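Local coordinates for protein chitinase A (Cycas revoluta, PDB 4MNK) that probably hydrolyses chitin, as other glycosyl hydrolase family 18 enzymes do, and binds a chitin trisaccharide, at residues Y325-V330 and K340-T345; S25-H30 and I334-P339. All blocks are in the same frame, centred on the assembly; numbering follows the deposited sequence.

Contact 1 of 2, residues Y325-V330 and K340-T345; sequences YFFWSV and KIASDT. With NAG (2-acetamido-2-deoxy-beta-D-glucopyranose), chain B; NAG (2-acetamido-2-deoxy-beta-D-glucopyranose), chain C.
Tyr325 reaches out from strand 324-328 to Ala342 on helix 337-346, whose segment axis runs antiparallel to the strand's at 178° and 10.6 Å. From its CB, directed at the helix, the crowded position of CG between backbone N and carbonyl carbon (chi1 58°) carries the ring outward. Tyr325 CE1 then lies 3.6 Å and Tyr325 CZ 3.5 Å from Ala342 CB, which sits obliquely to the ring. At the tip, Tyr325 OH stands 3.2 Å from Ser343 N, but the angle is too poor for a hydrogen bond; the Ser343 hydroxyl has its own partner, Lys6 NZ. Phe327 turns its edge to the same methyl, with Phe327 CZ 3.6 Å from Ala342 CB. Alanine suits a place where two large rings converge on the helix. This is the last strand of the (β/α)8 (TIM) barrel of family 18 packed against its following helix. At the strand's C-terminal end, where such barrels carry their active sites, a cis peptide joins Trp328 to Ser329. One indole face lies under C3 of the chain B NAG, offset toward the rim, while Ser329 CB sits 3.6 Å above the centre of the opposite face. Trp328 NE1 donates to O7 of the chain C NAG at 2.9 Å and 157°. A leucine here would probably leave that acetamide oxygen without this donor and strip the chain B sugar of its flat platform.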
loop_
_atom_site.group_PDB
_atom_site.type_symbol
_atom_site.label_atom_id
_atom_site.label_comp_id
_atom_site.label_asym_id
_atom_site.label_seq_id
_atom_site.Cartn_x
_atom_site.Cartn_y
_atom_site.Cartn_z
ATOM N N TYR A 325 9.259 -5.611 -0.328
ATOM C CA TYR A 325 7.832 -5.789 -0.074
ATOM C C TYR A 325 7.328 -4.685 0.849
ATOM O O TYR A 325 8.120 -4.052 1.555
ATOM C CB TYR A 325 7.561 -7.157 0.568
ATOM C CG TYR A 325 8.316 -7.367 1.863
ATOM C CD1 TYR A 325 7.811 -6.893 3.075
ATOM C CD2 TYR A 325 9.543 -8.025 1.878
ATOM C CE1 TYR A 325 8.508 -7.067 4.264
ATOM C CE2 TYR A 325 10.248 -8.208 3.063
ATOM C CZ TYR A 325 9.723 -7.727 4.250
ATOM O OH TYR A 325 10.411 -7.912 5.425
ATOM N N PHE A 326 6.017 -4.460 0.837
ATOM C CA PHE A 326 5.387 -3.565 1.804
ATOM C C PHE A 326 4.144 -4.192 2.413
ATOM O O PHE A 326 3.518 -5.058 1.804
ATOM C CB PHE A 326 5.095 -2.169 1.210
ATOM C CG PHE A 326 3.826 -2.072 0.401
ATOM C CD1 PHE A 326 2.590 -1.912 1.026
ATOM C CD2 PHE A 326 3.872 -2.076 -0.988
ATOM C CE1 PHE A 326 1.423 -1.796 0.279
ATOM C CE2 PHE A 326 2.708 -1.955 -1.745
ATOM C CZ PHE A 326 1.480 -1.818 -1.110
ATOM N N PHE A 327 3.797 -3.745 3.617
ATOM C CA PHE A 327 2.569 -4.156 4.277
ATOM C C PHE A 327 1.618 -2.978 4.442
ATOM O O PHE A 327 2.014 -1.917 4.940
ATOM C CB PHE A 327 2.862 -4.728 5.662
ATOM C CG PHE A 327 3.496 -6.088 5.647
ATOM C CD1 PHE A 327 4.832 -6.251 6.002
ATOM C CD2 PHE A 327 2.752 -7.212 5.295
ATOM C CE1 PHE A 327 5.415 -7.516 6.005
ATOM C CE2 PHE A 327 3.327 -8.479 5.297
ATOM C CZ PHE A 327 4.659 -8.630 5.652
ATOM N N TRP A 328 0.370 -3.169 4.026
ATOM C CA TRP A 328 -0.718 -2.278 4.414
ATOM C C TRP A 328 -1.687 -3.073 5.288
ATOM O O TRP A 328 -2.256 -4.052 4.805
ATOM C CB TRP A 328 -1.487 -1.731 3.199
ATOM C CG TRP A 328 -2.660 -0.922 3.669
ATOM C CD1 TRP A 328 -3.900 -1.393 4.001
ATOM C CD2 TRP A 328 -2.678 0.483 3.942
ATOM N NE1 TRP A 328 -4.692 -0.363 4.448
ATOM C CE2 TRP A 328 -3.969 0.799 4.419
ATOM C CE3 TRP A 328 -1.733 1.510 3.815
ATOM C CZ2 TRP A 328 -4.339 2.103 4.773
ATOM C CZ3 TRP A 328 -2.100 2.804 4.171
ATOM C CH2 TRP A 328 -3.391 3.087 4.644
ATOM N N SER A 329 -1.909 -2.696 6.551
ATOM C CA SER A 329 -1.235 -1.616 7.272
ATOM C C SER A 329 -0.827 -2.178 8.636
ATOM O O SER A 329 -1.468 -3.103 9.148
ATOM C CB SER A 329 -2.153 -0.393 7.423
ATOM O OG SER A 329 -3.390 -0.714 8.047
ATOM N N VAL A 330 0.232 -1.627 9.225
ATOM C CA VAL A 330 0.912 -2.289 10.346
ATOM C C VAL A 330 0.098 -2.405 11.638
ATOM O O VAL A 330 0.364 -3.283 12.456
ATOM C CB VAL A 330 2.319 -1.689 10.625
ATOM C CG1 VAL A 330 3.211 -1.836 9.398
ATOM C CG2 VAL A 330 2.230 -0.227 11.065
ATOM N N LYS A 340 7.381 -10.220 10.863
ATOM C CA LYS A 340 8.496 -11.043 11.334
ATOM C C LYS A 340 8.882 -12.143 10.341
ATOM O O LYS A 340 10.055 -12.284 9.995
ATOM C CB LYS A 340 8.208 -11.621 12.727
ATOM C CG LYS A 340 9.282 -12.564 13.285
ATOM C CD LYS A 340 10.649 -11.901 13.420
ATOM C CE LYS A 340 11.629 -12.812 14.148
ATOM N NZ LYS A 340 13.049 -12.509 13.807
ATOM N N ILE A 341 7.886 -12.902 9.890
ATOM C CA ILE A 341 8.089 -13.941 8.888
ATOM C C ILE A 341 8.711 -13.377 7.614
ATOM O O ILE A 341 9.659 -13.946 7.073
ATOM C CB ILE A 341 6.767 -14.645 8.566
ATOM C CG1 ILE A 341 6.435 -15.614 9.695
ATOM C CG2 ILE A 341 6.858 -15.378 7.240
ATOM C CD1 ILE A 341 5.054 -15.470 10.200
ATOM N N ALA A 342 8.190 -12.240 7.164
ATOM C CA ALA A 342 8.670 -11.577 5.948
ATOM C C ALA A 342 10.143 -11.180 6.070
ATOM O O ALA A 342 10.942 -11.453 5.170
ATOM C CB ALA A 342 7.813 -10.374 5.625
ATOM N N SER A 343 10.495 -10.564 7.197
ATOM C CA SER A 343 11.871 -10.146 7.443
ATOM C C SER A 343 12.818 -11.345 7.503
ATOM O O SER A 343 13.889 -11.322 6.893
ATOM C CB SER A 343 11.957 -9.320 8.725
ATOM O OG SER A 343 13.281 -8.862 8.936
ATOM N N ASP A 344 12.408 -12.392 8.217
ATOM C CA ASP A 344 13.192 -13.620 8.315
ATOM C C ASP A 344 13.368 -14.293 6.952
ATOM O O ASP A 344 14.436 -14.821 6.654
ATOM C CB ASP A 344 12.548 -14.604 9.300
ATOM C CG ASP A 344 12.760 -14.216 10.761
ATOM O OD1 ASP A 344 13.408 -13.186 11.052
ATOM O OD2 ASP A 344 12.272 -14.964 11.633
ATOM N N THR A 345 12.321 -14.267 6.129
ATOM C CA THR A 345 12.366 -14.897 4.805
ATOM C C THR A 345 13.386 -14.230 3.887
ATOM O O THR A 345 14.203 -14.911 3.264
ATOM C CB THR A 345 10.976 -14.929 4.129
ATOM O OG1 THR A 345 10.063 -15.653 4.961
ATOM C CG2 THR A 345 11.039 -15.612 2.766
HETATM C C1 NAG B . -5.588 0.687 -0.839
HETATM C C2 NAG B . -5.175 1.973 -0.109
HETATM C C3 NAG B . -5.512 1.907 1.383
HETATM C C4 NAG B . -6.897 1.320 1.670
HETATM C C5 NAG B . -7.111 0.042 0.850
HETATM C C6 NAG B . -8.487 -0.593 1.060
HETATM C C7 NAG B . -2.735 1.460 -0.010
HETATM C C8 NAG B . -1.359 2.012 -0.244
HETATM N N2 NAG B . -3.757 2.288 -0.272
HETATM O O1 NAG B . -5.475 0.876 -2.231
HETATM O O3 NAG B . -5.394 3.194 1.954
HETATM O O4 NAG B . -6.977 1.031 3.049
HETATM O O5 NAG B . -6.925 0.335 -0.521
HETATM O O6 NAG B . -9.508 0.291 0.655
HETATM O O7 NAG B . -2.863 0.303 0.396
HETATM C C1 NAG C . -7.972 1.847 3.695
HETATM C C2 NAG C . -8.454 1.127 4.949
HETATM C C3 NAG C . -9.529 1.947 5.657
HETATM C C4 NAG C . -9.110 3.408 5.859
HETATM C C5 NAG C . -8.430 4.000 4.614
HETATM C C6 NAG C . -7.738 5.326 4.929
HETATM C C7 NAG C . -8.301 -1.311 4.936
HETATM C C8 NAG C . -8.959 -2.597 4.536
HETATM N N2 NAG C . -8.961 -0.195 4.626
HETATM O O3 NAG C . -9.804 1.350 6.907
HETATM O O4 NAG C . -10.258 4.179 6.158
HETATM O O5 NAG C . -7.468 3.118 4.056
HETATM O O6 NAG C . -6.638 5.114 5.789
HETATM O O7 NAG C . -7.215 -1.327 5.515
#

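Contact 2 of 2, residues S25-H30 and I334-P339; sequences SRLFTH and IDAILP
Leu27 and Pro339 bring their backbones within 6.2 Å of each other, CA to CA, where a short 3-10 turn meets the first turn of helix 337-346. One water ties them by donating to both Leu27 O and Pro339 O, each at 2.8 Å, so two carbonyls that could not bond to each other are both satisfied. Alongside, Leu27 extends its CD1 branch over the helix start, 3.9 Å from Ala336 CB and 4.0 Å from Pro339 CB. CG anti to the carbonyl carbon (chi1 -55°) and an extended chi2 of 176° bring that methyl there. The turn belongs to the loop between the first two strands of the TIM barrel, 5-11 and 30-36, so the contact fastens the beginning of the barrel to its final helix. Ala336 is the N-cap and lies in the left-handed helical region (phi 52°); having no polar side chain, it leaves the Ile337 and Leu338 N-H groups to the carboxylate of Asp333. Proline fits the opening turn of a helix, where its missing N-H breaks no helical bond, and its ring gives Phe28 a compact apolar surface. Phe28 CZ comes 3.7 Å from Pro339 CB and 3.9 Å from Pro339 CG, the two rings meeting obliquely.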
loop_
_atom_site.group_PDB
_atom_site.type_symbol
_atom_site.label_atom_id
_atom_site.label_comp_id
_atom_site.label_asym_id
_atom_site.label_seq_id
_atom_site.Cartn_x
_atom_site.Cartn_y
_atom_site.Cartn_z
ATOM N N SER A 25 9.661 -1.561 14.693
ATOM C CA SER A 25 10.448 -0.987 13.603
ATOM C C SER A 25 11.741 -1.750 13.292
ATOM O O SER A 25 12.411 -1.444 12.305
ATOM C CB SER A 25 10.732 0.492 13.859
ATOM O OG SER A 25 11.250 0.679 15.160
ATOM N N ARG A 26 12.078 -2.742 14.118
ATOM C CA ARG A 26 13.201 -3.644 13.834
ATOM C C ARG A 26 12.961 -4.469 12.571
ATOM O O ARG A 26 13.905 -4.953 11.954
ATOM C CB ARG A 26 13.443 -4.594 15.010
ATOM C CG ARG A 26 13.938 -3.929 16.282
ATOM C CD ARG A 26 13.998 -4.915 17.444
ATOM N NE ARG A 26 12.670 -5.301 17.921
ATOM C CZ ARG A 26 11.988 -4.662 18.870
ATOM N NH1 ARG A 26 12.497 -3.590 19.464
ATOM N NH2 ARG A 26 10.788 -5.099 19.227
ATOM N N LEU A 27 11.691 -4.618 12.198
ATOM C CA LEU A 27 11.289 -5.485 11.093
ATOM C C LEU A 27 11.151 -4.730 9.769
ATOM O O LEU A 27 10.728 -5.302 8.761
ATOM C CB LEU A 27 9.985 -6.208 11.455
ATOM C CG LEU A 27 10.023 -7.001 12.770
ATOM C CD1 LEU A 27 8.662 -7.593 13.087
ATOM C CD2 LEU A 27 11.093 -8.089 12.748
ATOM N N PHE A 28 11.529 -3.454 9.773
ATOM C CA PHE A 28 11.338 -2.581 8.619
ATOM C C PHE A 28 12.583 -1.773 8.298
ATOM O O PHE A 28 13.419 -1.524 9.168
ATOM C CB PHE A 28 10.162 -1.630 8.861
ATOM C CG PHE A 28 8.858 -2.334 9.069
ATOM C CD1 PHE A 28 8.096 -2.740 7.983
ATOM C CD2 PHE A 28 8.394 -2.611 10.355
ATOM C CE1 PHE A 28 6.890 -3.405 8.170
ATOM C CE2 PHE A 28 7.189 -3.277 10.549
ATOM C CZ PHE A 28 6.436 -3.674 9.454
ATOM N N THR A 29 12.692 -1.367 7.035
ATOM C CA THR A 29 13.691 -0.393 6.608
ATOM C C THR A 29 13.046 0.983 6.414
ATOM O O THR A 29 13.709 2.007 6.564
ATOM C CB THR A 29 14.374 -0.813 5.290
ATOM O OG1 THR A 29 13.392 -0.927 4.256
ATOM C CG2 THR A 29 15.101 -2.147 5.447
ATOM N N HIS A 30 11.756 0.995 6.076
ATOM C CA HIS A 30 11.021 2.235 5.807
ATOM C C HIS A 30 9.610 2.147 6.357
ATOM O O HIS A 30 8.921 1.138 6.168
ATOM C CB HIS A 30 10.979 2.536 4.305
ATOM C CG HIS A 30 12.331 2.750 3.699
ATOM N ND1 HIS A 30 13.183 1.709 3.401
ATOM C CD2 HIS A 30 12.987 3.885 3.364
ATOM C CE1 HIS A 30 14.304 2.195 2.895
ATOM N NE2 HIS A 30 14.210 3.512 2.862
ATOM N N ILE A 334 -1.081 -6.632 15.199
ATOM C CA ILE A 334 -0.582 -5.988 16.417
ATOM C C ILE A 334 0.644 -6.679 17.015
ATOM O O ILE A 334 1.493 -6.019 17.612
ATOM C CB ILE A 334 -1.700 -5.740 17.475
ATOM C CG1 ILE A 334 -2.266 -7.053 18.024
ATOM C CG2 ILE A 334 -2.806 -4.856 16.890
ATOM C CD1 ILE A 334 -3.101 -6.887 19.285
ATOM N N ASP A 335 0.751 -7.992 16.824
ATOM C CA ASP A 335 1.899 -8.754 17.318
ATOM C C ASP A 335 3.028 -8.871 16.288
ATOM O O ASP A 335 4.039 -9.533 16.538
ATOM C CB ASP A 335 1.454 -10.139 17.805
ATOM C CG ASP A 335 0.579 -10.070 19.046
ATOM O OD1 ASP A 335 0.928 -9.316 19.977
ATOM O OD2 ASP A 335 -0.454 -10.769 19.092
ATOM N N ALA A 336 2.847 -8.215 15.141
ATOM C CA ALA A 336 3.818 -8.223 14.037
ATOM C C ALA A 336 4.250 -9.632 13.602
ATOM O O ALA A 336 5.426 -9.882 13.319
ATOM C CB ALA A 336 5.034 -7.346 14.368
ATOM N N ILE A 337 3.279 -10.541 13.538
ATOM C CA ILE A 337 3.525 -11.923 13.137
ATOM C C ILE A 337 4.010 -11.996 11.689
ATOM O O ILE A 337 5.028 -12.625 11.390
ATOM C CB ILE A 337 2.248 -12.792 13.322
ATOM C CG1 ILE A 337 1.746 -12.737 14.776
ATOM C CG2 ILE A 337 2.470 -14.232 12.829
ATOM C CD1 ILE A 337 2.751 -13.179 15.842
ATOM N N LEU A 338 3.287 -11.333 10.795
ATOM C CA LEU A 338 3.611 -11.401 9.377
ATOM C C LEU A 338 4.839 -10.565 8.990
ATOM O O LEU A 338 5.659 -11.027 8.201
ATOM C CB LEU A 338 2.383 -11.107 8.510
ATOM C CG LEU A 338 1.191 -12.040 8.767
ATOM C CD1 LEU A 338 0.029 -11.672 7.873
ATOM C CD2 LEU A 338 1.565 -13.511 8.580
ATOM N N PRO A 339 4.994 -9.350 9.563
ATOM C CA PRO A 339 6.265 -8.664 9.316
ATOM C C PRO A 339 7.504 -9.441 9.789
ATOM O O PRO A 339 8.557 -9.341 9.161
ATOM C CB PRO A 339 6.099 -7.343 10.076
ATOM C CG PRO A 339 4.630 -7.091 10.021
ATOM C CD PRO A 339 4.024 -8.453 10.220
HETATM O O HOH W 1 9.044 -7.117 7.559
#

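How the contacts relate
Helix 337-346 serves both contacts: its opening turn meets the loop 25-30 in contact 2, and the following turns meet the last strand in contact 1. Both are buried, with contact 1 somewhat nearer the centre of the chain. They merge into one apolar layer, for Phe327 CE1 lies 3.6 Å from Pro339 CA, and Val330 CG1, just beyond the last strand, lies 3.7 Å from Phe28 CZ. Contact 1 is direct packing of strand aromatics on a small helix residue, whereas contact 2 adds a water between the backbone carbonyls of a loop and a helix start. Only contact 1 extends to the bound sugar; the Phe28 side chain remains about 13 Å from a NAG.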